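Local atomic coordinates of 2-C-methyl-D-erythritol 4-phosphate cytidylyltransferase (Anaerococcus prevotii, PDB entry 4KT7), a protein that probably catalyses the transfer of a cytidylyl group from CTP to 2-C-methyl-D-erythritol 4-phosphate, releasing diphosphate in isoprenoid biosynthesis. Residues D110-F115 with N215-T220. Sequence-based numbering, arbitrary orientation.
Sequences DGVRPF and NIKITT
Val112 lies beside Ile218 and Phe115 beside Asn215 along the backbone, so residues 110-115 and 215-220 run antiparallel. One direct backbone bond joins them, Ile218 N to Val112 O (2.8 Å). Near Phe115 a water takes over: it accepts from Phe115 N and donates to Asn215 OD1 and Ile216 O. A type I beta turn from Asp110 to Arg113 bends residues 110-115.

Arg113 reaches across Asn215 and Lys217. Its chain is extended from CG to NE (chi3 -177°), which carries NH1 to Asn215 O for a weak bond of 2.8 Å. NE forms a salt bridge with Asp110 OD2 (3.0 Å). OD2 lies near the guanidinium plane, and NE comes to it from the anti side, 24° out of the carboxylate plane. Lys217 CB sits over one guanidinium face. An alanine here would remove both bonds and is likely to leave Asp110 without its salt-bridge mate. Lys217 CG packs on Val112 CG2 at 3.7 Å. Pro114 CD meets Ile218 CG1 at 3.8 Å, and Pro114 CG lies over the Phe115 ring.

The contact ties the loop after strand 105-110 to the loop leading into helix 221-231, which Thr220 N-caps. Asn215 ND2 is held by Thr167 O. Pro114 rests on helix 39-48, while Phe115 and Ile218 pack against helix 221-231.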
loop_
_atom_site.group_PDB
_atom_site.type_symbol
_atom_site.label_atom_id
_atom_site.label_comp_id
_atom_site.label_asym_id
_atom_site.label_seq_id
_atom_site.Cartn_x
_atom_site.Cartn_y
_atom_site.Cartn_z
ATOM N N ASP A 110 4.856 -15.298 -6.585
ATOM C CA ASP A 110 6.157 -14.624 -6.630
ATOM C C ASP A 110 7.129 -15.311 -5.692
ATOM O O ASP A 110 6.858 -15.440 -4.487
ATOM C CB ASP A 110 6.054 -13.153 -6.176
ATOM C CG ASP A 110 5.157 -12.306 -7.067
ATOM O OD1 ASP A 110 4.998 -12.644 -8.267
ATOM O OD2 ASP A 110 4.620 -11.284 -6.561
ATOM N N GLY A 111 8.279 -15.716 -6.215
ATOM C CA GLY A 111 9.319 -16.261 -5.369
ATOM C C GLY A 111 9.729 -15.346 -4.220
ATOM O O GLY A 111 10.163 -15.831 -3.166
ATOM N N VAL A 112 9.598 -14.030 -4.399
ATOM C CA VAL A 112 9.982 -13.103 -3.332
ATOM C C VAL A 112 8.843 -12.699 -2.389
ATOM O O VAL A 112 8.917 -11.639 -1.755
ATOM C CB VAL A 112 10.688 -11.831 -3.876
ATOM C CG1 VAL A 112 12.012 -12.199 -4.551
ATOM C CG2 VAL A 112 9.780 -11.078 -4.838
ATOM N N ARG A 113 7.796 -13.523 -2.309
ATOM C CA ARG A 113 6.748 -13.360 -1.295
ATOM C C ARG A 113 6.787 -14.568 -0.368
ATOM O O ARG A 113 5.980 -15.490 -0.491
ATOM C CB ARG A 113 5.353 -13.201 -1.925
ATOM C CG ARG A 113 5.120 -11.885 -2.694
ATOM C CD ARG A 113 3.681 -11.746 -3.163
ATOM N NE ARG A 113 3.450 -10.530 -3.959
ATOM C CZ ARG A 113 3.012 -9.375 -3.460
ATOM N NH1 ARG A 113 2.748 -9.270 -2.163
ATOM N NH2 ARG A 113 2.839 -8.324 -4.257
ATOM N N PRO A 114 7.749 -14.581 0.561
ATOM C CA PRO A 114 8.049 -15.774 1.362
ATOM C C PRO A 114 7.038 -16.061 2.468
ATOM O O PRO A 114 7.060 -17.158 3.038
ATOM C CB PRO A 114 9.406 -15.425 1.994
ATOM C CG PRO A 114 9.355 -13.926 2.119
ATOM C CD PRO A 114 8.657 -13.462 0.870
ATOM N N PHE A 115 6.174 -15.098 2.782
ATOM C CA PHE A 115 5.352 -15.227 3.981
ATOM C C PHE A 115 3.908 -15.682 3.740
ATOM O O PHE A 115 3.165 -15.878 4.704
ATOM C CB PHE A 115 5.386 -13.931 4.801
ATOM C CG PHE A 115 6.777 -13.487 5.181
ATOM C CD1 PHE A 115 7.700 -14.395 5.679
ATOM C CD2 PHE A 115 7.167 -12.166 5.014
ATOM C CE1 PHE A 115 8.986 -13.984 6.031
ATOM C CE2 PHE A 115 8.455 -11.752 5.352
ATOM C CZ PHE A 115 9.358 -12.665 5.866
ATOM N N ASN A 215 1.892 -10.723 3.825
ATOM C CA ASN A 215 2.419 -11.342 2.596
ATOM C C ASN A 215 3.070 -10.304 1.662
ATOM O O ASN A 215 2.646 -10.109 0.515
ATOM C CB ASN A 215 1.296 -12.094 1.885
ATOM C CG ASN A 215 1.779 -12.928 0.710
ATOM O OD1 ASN A 215 2.961 -13.310 0.632
ATOM N ND2 ASN A 215 0.852 -13.232 -0.212
ATOM N N ILE A 216 4.122 -9.654 2.148
ATOM C CA ILE A 216 4.772 -8.590 1.390
ATOM C C ILE A 216 5.807 -9.117 0.393
ATOM O O ILE A 216 6.336 -10.223 0.558
ATOM C CB ILE A 216 5.459 -7.621 2.344
ATOM C CG1 ILE A 216 6.499 -8.385 3.167
ATOM C CG2 ILE A 216 4.426 -6.996 3.272
ATOM C CD1 ILE A 216 7.458 -7.497 3.953
ATOM N N LYS A 217 6.089 -8.309 -0.634
ATOM C CA LYS A 217 7.131 -8.581 -1.624
ATOM C C LYS A 217 8.491 -8.109 -1.086
ATOM O O LYS A 217 8.589 -7.011 -0.519
ATOM C CB LYS A 217 6.801 -7.807 -2.900
ATOM C CG LYS A 217 7.149 -8.497 -4.199
ATOM C CD LYS A 217 6.947 -7.544 -5.371
ATOM C CE LYS A 217 6.952 -8.269 -6.717
ATOM N NZ LYS A 217 8.268 -8.881 -7.070
ATOM N N ILE A 218 9.535 -8.924 -1.256
ATOM C CA ILE A 218 10.870 -8.549 -0.782
ATOM C C ILE A 218 11.797 -8.224 -1.948
ATOM O O ILE A 218 12.310 -9.134 -2.602
ATOM C CB ILE A 218 11.528 -9.676 0.049
ATOM C CG1 ILE A 218 10.570 -10.194 1.127
ATOM C CG2 ILE A 218 12.844 -9.199 0.657
ATOM C CD1 ILE A 218 10.071 -9.138 2.063
ATOM N N THR A 219 12.015 -6.938 -2.212
ATOM C CA THR A 219 12.910 -6.529 -3.299
ATOM C C THR A 219 13.968 -5.501 -2.872
ATOM O O THR A 219 15.145 -5.627 -3.221
ATOM C CB THR A 219 12.125 -6.002 -4.525
ATOM O OG1 THR A 219 11.245 -4.950 -4.119
ATOM C CG2 THR A 219 11.307 -7.130 -5.177
ATOM N N THR A 220 13.555 -4.495 -2.106
ATOM C CA THR A 220 14.456 -3.403 -1.729
ATOM C C THR A 220 15.099 -3.648 -0.371
ATOM O O THR A 220 14.646 -4.500 0.392
ATOM C CB THR A 220 13.718 -2.047 -1.678
ATOM O OG1 THR A 220 12.925 -1.988 -0.482
ATOM C CG2 THR A 220 12.810 -1.881 -2.903
HETATM O O HOH W 1 5.331 -12.705 1.565
#